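Beta-Ala-His dipeptidase (Homo sapiens, PDB 3DLJ) hydrolyses Xaa-His dipeptides, above all carnosine and anserine, as a secreted zinc-dependent metallopeptidase that works as a homodimer. Local coordinates at residues 224-238 and 341-355. Sequence-based numbering, arbitrary orientation.
Sequences NSYFMVEVKCRDQDF and TVIPGRVIGKFSIRL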
loop_
_atom_site.group_PDB
_atom_site.type_symbol
_atom_site.label_atom_id
_atom_site.label_comp_id
_atom_site.label_asym_id
_atom_site.label_seq_id
_atom_site.Cartn_x
_atom_site.Cartn_y
_atom_site.Cartn_z
ATOM N N ASN A 224 -6.870 8.856 4.618
ATOM C CA ASN A 224 -8.036 8.297 3.948
ATOM C C ASN A 224 -9.285 8.242 4.823
ATOM O O ASN A 224 -9.198 8.149 6.040
ATOM C CB ASN A 224 -7.750 6.908 3.329
ATOM C CG ASN A 224 -8.677 6.606 2.131
ATOM O OD1 ASN A 224 -9.448 7.463 1.705
ATOM N ND2 ASN A 224 -8.595 5.407 1.594
ATOM N N SER A 225 -10.447 8.319 4.190
ATOM C CA SER A 225 -11.687 8.055 4.880
ATOM C C SER A 225 -12.572 7.189 3.971
ATOM O O SER A 225 -12.930 7.586 2.863
ATOM C CB SER A 225 -12.350 9.365 5.313
ATOM O OG SER A 225 -12.478 10.237 4.209
ATOM N N TYR A 226 -12.871 5.981 4.430
ATOM C CA TYR A 226 -13.655 5.042 3.675
ATOM C C TYR A 226 -15.108 5.048 4.176
ATOM O O TYR A 226 -15.362 4.855 5.365
ATOM C CB TYR A 226 -13.027 3.640 3.784
ATOM C CG TYR A 226 -13.333 2.775 2.567
ATOM C CD1 TYR A 226 -12.429 2.675 1.505
ATOM C CD2 TYR A 226 -14.561 2.094 2.469
ATOM C CE1 TYR A 226 -12.719 1.895 0.385
ATOM C CE2 TYR A 226 -14.862 1.320 1.367
ATOM C CZ TYR A 226 -13.946 1.226 0.331
ATOM O OH TYR A 226 -14.283 0.432 -0.722
ATOM N N PHE A 227 -16.045 5.292 3.261
ATOM C CA PHE A 227 -17.464 5.358 3.590
ATOM C C PHE A 227 -18.242 4.196 2.979
ATOM O O PHE A 227 -17.955 3.742 1.877
ATOM C CB PHE A 227 -18.076 6.705 3.159
ATOM C CG PHE A 227 -17.565 7.884 3.953
ATOM C CD1 PHE A 227 -16.400 8.547 3.572
ATOM C CD2 PHE A 227 -18.241 8.320 5.080
ATOM C CE1 PHE A 227 -15.916 9.610 4.310
ATOM C CE2 PHE A 227 -17.759 9.400 5.825
ATOM C CZ PHE A 227 -16.590 10.039 5.436
ATOM N N MET A 228 -19.191 3.691 3.744
ATOM C CA MET A 228 -20.157 2.739 3.274
ATOM C C MET A 228 -21.505 3.399 3.429
ATOM O O MET A 228 -21.802 3.945 4.483
ATOM C CB MET A 228 -20.078 1.476 4.123
ATOM C CG MET A 228 -18.716 0.764 3.969
ATOM S SD MET A 228 -18.842 -0.899 4.650
ATOM C CE MET A 228 -17.202 -1.466 4.287
ATOM N N VAL A 229 -22.319 3.363 2.376
ATOM C CA VAL A 229 -23.649 3.952 2.413
ATOM C C VAL A 229 -24.674 2.876 2.108
ATOM O O VAL A 229 -24.853 2.496 0.951
ATOM C CB VAL A 229 -23.806 5.108 1.379
ATOM C CG1 VAL A 229 -25.202 5.793 1.482
ATOM C CG2 VAL A 229 -22.694 6.129 1.515
ATOM N N GLU A 230 -25.356 2.402 3.149
ATOM C CA GLU A 230 -26.397 1.402 3.010
ATOM C C GLU A 230 -27.775 2.034 2.790
ATOM O O GLU A 230 -28.202 2.909 3.540
ATOM C CB GLU A 230 -26.397 0.462 4.218
ATOM C CG GLU A 230 -27.299 -0.773 4.061
ATOM C CD GLU A 230 -27.508 -1.534 5.389
ATOM O OE1 GLU A 230 -28.123 -0.991 6.316
ATOM O OE2 GLU A 230 -27.056 -2.688 5.496
ATOM N N VAL A 231 -28.447 1.613 1.722
ATOM C CA VAL A 231 -29.852 1.929 1.547
ATOM C C VAL A 231 -30.652 0.618 1.565
ATOM O O VAL A 231 -30.397 -0.288 0.778
ATOM C CB VAL A 231 -30.152 2.774 0.253
ATOM C CG1 VAL A 231 -31.598 3.218 0.256
ATOM C CG2 VAL A 231 -29.247 3.995 0.144
ATOM N N LYS A 232 -31.625 0.528 2.464
ATOM C CA LYS A 232 -32.357 -0.716 2.698
ATOM C C LYS A 232 -33.864 -0.517 2.635
ATOM O O LYS A 232 -34.411 0.350 3.310
ATOM C CB LYS A 232 -31.967 -1.322 4.047
ATOM C CG LYS A 232 -32.784 -2.554 4.381
ATOM C CD LYS A 232 -32.448 -3.191 5.700
ATOM C CE LYS A 232 -33.654 -4.027 6.186
ATOM N NZ LYS A 232 -33.236 -5.157 7.060
ATOM N N CYS A 233 -34.512 -1.331 1.800
ATOM C CA CYS A 233 -35.974 -1.476 1.758
ATOM C C CYS A 233 -36.374 -2.668 2.649
ATOM O O CYS A 233 -36.800 -2.506 3.792
ATOM C CB CYS A 233 -36.437 -1.682 0.293
ATOM S SG CYS A 233 -38.263 -1.744 0.002
ATOM N N ARG A 234 -36.200 -3.873 2.126
ATOM C CA ARG A 234 -36.302 -5.075 2.920
ATOM C C ARG A 234 -35.106 -5.849 2.450
ATOM O O ARG A 234 -34.413 -5.406 1.539
ATOM C CB ARG A 234 -37.583 -5.835 2.617
ATOM C CG ARG A 234 -37.751 -6.141 1.137
ATOM C CD ARG A 234 -38.961 -7.020 0.865
ATOM N NE ARG A 234 -38.739 -7.752 -0.376
ATOM C CZ ARG A 234 -39.679 -8.379 -1.069
ATOM N NH1 ARG A 234 -40.938 -8.358 -0.648
ATOM N NH2 ARG A 234 -39.357 -9.013 -2.194
ATOM N N ASP A 235 -34.860 -6.989 3.071
ATOM C CA ASP A 235 -33.712 -7.815 2.758
ATOM C C ASP A 235 -33.887 -8.551 1.432
ATOM O O ASP A 235 -32.926 -8.724 0.706
ATOM C CB ASP A 235 -33.477 -8.844 3.883
ATOM C CG ASP A 235 -32.649 -8.288 5.042
ATOM O OD1 ASP A 235 -32.698 -8.911 6.118
ATOM O OD2 ASP A 235 -31.949 -7.256 4.888
ATOM N N GLN A 236 -35.105 -8.989 1.132
ATOM C CA GLN A 236 -35.364 -9.744 -0.096
ATOM C C GLN A 236 -35.438 -8.795 -1.321
ATOM O O GLN A 236 -36.005 -7.699 -1.242
ATOM C CB GLN A 236 -36.645 -10.576 0.065
ATOM C CG GLN A 236 -36.862 -11.693 -0.946
ATOM C CD GLN A 236 -38.197 -12.383 -0.771
ATOM O OE1 GLN A 236 -39.242 -11.730 -0.598
ATOM N NE2 GLN A 236 -38.183 -13.719 -0.821
ATOM N N ASP A 237 -34.841 -9.221 -2.435
ATOM C CA ASP A 237 -34.909 -8.486 -3.690
ATOM C C ASP A 237 -36.286 -8.663 -4.297
ATOM O O ASP A 237 -37.052 -9.535 -3.859
ATOM C CB ASP A 237 -33.888 -9.023 -4.705
ATOM C CG ASP A 237 -32.470 -8.812 -4.295
ATOM O OD1 ASP A 237 -32.173 -8.010 -3.396
ATOM O OD2 ASP A 237 -31.615 -9.460 -4.905
ATOM N N PHE A 238 -36.590 -7.854 -5.313
ATOM C CA PHE A 238 -37.858 -7.948 -6.035
ATOM C C PHE A 238 -37.613 -8.266 -7.509
ATOM O O PHE A 238 -36.587 -7.871 -8.089
ATOM C CB PHE A 238 -38.659 -6.624 -5.973
ATOM C CG PHE A 238 -38.880 -6.077 -4.572
ATOM C CD1 PHE A 238 -37.870 -5.380 -3.902
ATOM C CD2 PHE A 238 -40.115 -6.203 -3.954
ATOM C CE1 PHE A 238 -38.081 -4.842 -2.624
ATOM C CE2 PHE A 238 -40.339 -5.665 -2.698
ATOM C CZ PHE A 238 -39.308 -4.997 -2.023
ATOM N N THR A 341 -33.006 -9.410 -14.161
ATOM C CA THR A 341 -34.091 -8.465 -13.927
ATOM C C THR A 341 -34.553 -8.441 -12.439
ATOM O O THR A 341 -35.528 -9.122 -12.021
ATOM C CB THR A 341 -35.290 -8.710 -14.891
ATOM O OG1 THR A 341 -35.528 -10.110 -15.024
ATOM C CG2 THR A 341 -34.997 -8.153 -16.270
ATOM N N VAL A 342 -33.830 -7.637 -11.660
ATOM C CA VAL A 342 -33.932 -7.640 -10.210
ATOM C C VAL A 342 -33.910 -6.200 -9.682
ATOM O O VAL A 342 -33.160 -5.366 -10.171
ATOM C CB VAL A 342 -32.775 -8.515 -9.558
ATOM C CG1 VAL A 342 -31.391 -7.864 -9.728
ATOM C CG2 VAL A 342 -33.067 -8.828 -8.082
ATOM N N ILE A 343 -34.770 -5.911 -8.721
ATOM C CA ILE A 343 -34.647 -4.717 -7.885
ATOM C C ILE A 343 -34.006 -5.175 -6.556
ATOM O O ILE A 343 -34.668 -5.808 -5.755
ATOM C CB ILE A 343 -36.038 -4.113 -7.569
ATOM C CG1 ILE A 343 -36.722 -3.590 -8.838
ATOM C CG2 ILE A 343 -35.949 -3.031 -6.490
ATOM C CD1 ILE A 343 -38.231 -3.472 -8.667
ATOM N N PRO A 344 -32.705 -4.886 -6.350
ATOM C CA PRO A 344 -32.005 -5.181 -5.081
ATOM C C PRO A 344 -32.734 -4.585 -3.875
ATOM O O PRO A 344 -33.163 -3.444 -3.943
ATOM C CB PRO A 344 -30.644 -4.494 -5.267
ATOM C CG PRO A 344 -30.447 -4.458 -6.748
ATOM C CD PRO A 344 -31.799 -4.273 -7.349
ATOM N N GLY A 345 -32.888 -5.354 -2.800
ATOM C CA GLY A 345 -33.569 -4.869 -1.605
ATOM C C GLY A 345 -32.656 -4.060 -0.688
ATOM O O GLY A 345 -33.093 -3.142 -0.010
ATOM N N ARG A 346 -31.370 -4.383 -0.678
ATOM C CA ARG A 346 -30.431 -3.743 0.225
ATOM C C ARG A 346 -29.098 -3.632 -0.476
ATOM O O ARG A 346 -28.506 -4.641 -0.890
ATOM C CB ARG A 346 -30.262 -4.608 1.492
ATOM C CG ARG A 346 -29.834 -3.847 2.724
ATOM C CD ARG A 346 -29.674 -4.822 3.912
ATOM N NE ARG A 346 -28.280 -5.230 4.024
ATOM C CZ ARG A 346 -27.591 -5.225 5.159
ATOM N NH1 ARG A 346 -26.302 -5.592 5.158
ATOM N NH2 ARG A 346 -28.197 -4.858 6.293
ATOM N N VAL A 347 -28.613 -2.405 -0.579
ATOM C CA VAL A 347 -27.385 -2.120 -1.308
ATOM C C VAL A 347 -26.471 -1.212 -0.481
ATOM O O VAL A 347 -26.954 -0.411 0.340
ATOM C CB VAL A 347 -27.714 -1.448 -2.672
ATOM C CG1 VAL A 347 -28.354 -2.443 -3.608
ATOM C CG2 VAL A 347 -28.656 -0.249 -2.457
ATOM N N ILE A 348 -25.161 -1.352 -0.684
ATOM C CA ILE A 348 -24.157 -0.563 0.031
ATOM C C ILE A 348 -23.184 0.060 -0.976
ATOM O O ILE A 348 -22.439 -0.651 -1.660
ATOM C CB ILE A 348 -23.335 -1.422 1.088
ATOM C CG1 ILE A 348 -24.250 -2.340 1.916
ATOM C CG2 ILE A 348 -22.538 -0.511 2.067
ATOM C CD1 ILE A 348 -23.524 -3.130 2.985
ATOM N N GLY A 349 -23.197 1.383 -1.060
ATOM C CA GLY A 349 -22.246 2.104 -1.879
ATOM C C GLY A 349 -20.934 2.238 -1.127
ATOM O O GLY A 349 -20.928 2.394 0.092
ATOM N N LYS A 350 -19.817 2.199 -1.856
ATOM C CA LYS A 350 -18.479 2.361 -1.264
ATOM C C LYS A 350 -17.711 3.461 -1.957
ATOM O O LYS A 350 -17.634 3.516 -3.196
ATOM C CB LYS A 350 -17.677 1.063 -1.362
ATOM C CG LYS A 350 -18.456 -0.216 -1.055
ATOM C CD LYS A 350 -18.426 -0.623 0.397
ATOM C CE LYS A 350 -19.350 -1.827 0.592
ATOM N NZ LYS A 350 -18.599 -3.123 0.569
ATOM N N PHE A 351 -17.129 4.341 -1.156
ATOM C CA PHE A 351 -16.319 5.417 -1.676
ATOM C C PHE A 351 -15.393 5.924 -0.575
ATOM O O PHE A 351 -15.618 5.665 0.598
ATOM C CB PHE A 351 -17.195 6.562 -2.247
ATOM C CG PHE A 351 -17.918 7.392 -1.187
ATOM C CD1 PHE A 351 -17.325 8.538 -0.660
ATOM C CD2 PHE A 351 -19.171 7.019 -0.729
ATOM C CE1 PHE A 351 -17.975 9.318 0.288
ATOM C CE2 PHE A 351 -19.838 7.795 0.234
ATOM C CZ PHE A 351 -19.240 8.948 0.735
ATOM N N SER A 352 -14.348 6.632 -0.967
ATOM C CA SER A 352 -13.408 7.148 0.010
ATOM C C SER A 352 -12.883 8.501 -0.426
ATOM O O SER A 352 -12.900 8.842 -1.599
ATOM C CB SER A 352 -12.249 6.153 0.262
ATOM O OG SER A 352 -11.558 5.832 -0.935
ATOM N N ILE A 353 -12.424 9.259 0.551
ATOM C CA ILE A 353 -11.819 10.546 0.335
ATOM C C ILE A 353 -10.400 10.499 0.906
ATOM O O ILE A 353 -10.195 10.265 2.107
ATOM C CB ILE A 353 -12.659 11.681 1.008
ATOM C CG1 ILE A 353 -14.109 11.663 0.484
ATOM C CG2 ILE A 353 -12.020 13.036 0.779
ATOM C CD1 ILE A 353 -15.071 12.603 1.217
ATOM N N ARG A 354 -9.429 10.739 0.042
ATOM C CA ARG A 354 -8.053 10.878 0.452
ATOM C C ARG A 354 -7.862 12.208 1.129
ATOM O O ARG A 354 -8.352 13.240 0.661
ATOM C CB ARG A 354 -7.139 10.710 -0.754
ATOM C CG ARG A 354 -7.295 9.348 -1.422
ATOM C CD ARG A 354 -6.553 8.231 -0.664
ATOM N NE ARG A 354 -6.776 6.907 -1.269
ATOM C CZ ARG A 354 -6.303 5.752 -0.785
ATOM N NH1 ARG A 354 -6.568 4.613 -1.417
ATOM N NH2 ARG A 354 -5.562 5.732 0.324
ATOM N N LEU A 355 -7.178 12.188 2.267
ATOM C CA LEU A 355 -7.081 13.376 3.085
ATOM C C LEU A 355 -5.685 13.969 3.030
ATOM O O LEU A 355 -4.706 13.249 2.889
ATOM C CB LEU A 355 -7.493 13.081 4.517
ATOM C CG LEU A 355 -8.789 12.289 4.733
ATOM C CD1 LEU A 355 -9.035 12.115 6.242
ATOM C CD2 LEU A 355 -9.958 12.994 4.119
HETATM O O HOH W 1 -30.007 -6.847 -2.209
#
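Asn224 lays its carboxamide flat over the guanidinium of Arg354: the two planes lie 15° apart, and ND2 of Asn224 sits 3.3 Å from CZ of Arg354, above the centre of the group. ND2 and NH2 are both donors, so the pair is held by stacking and not by a hydrogen bond. Asn224 CG stands anti to the backbone N (chi1 -154°), which swings the amide across to the neighbouring strand. Replacing Arg354 with an alanine would probably leave one face of this amide without its stacking partner and free it to turn, while also losing the weak bond from NH2 to Thr428.

Arg346 marks the far end of the paired strands. Glu230 OE2 comes over one face of its guanidinium in a salt bridge, carboxylate and guanidinium planes well turned from each other, although the modelled place of OE2 is doubtful; CG of Arg346 lies 3.6 Å from CB of Lys232.

Beyond it Gly345 lies against the loop that follows strand 224-232: its O accepts from Cys233 N at 2.9 Å, and its N donates to Asp237 OD1 at 2.8 Å.

On the opposite face from Asn224, CB of Phe227 lies 3.7 Å from the centroid of the Phe351 ring, a CH-pi contact over its face, while CG2 of Val229 meets the ring edge. Helix 361-377 packs there through Val368 and Leu372.

Paired backbone bonds, such as Phe227 N to Phe351 O at 2.7 Å, join strands running at 160°. This antiparallel pairing, with a helix against one face, is consistent with the lid (dimerisation) domain of M20 peptidases, the side chain of Arg354 lying about 10 Å from a bound zinc ion.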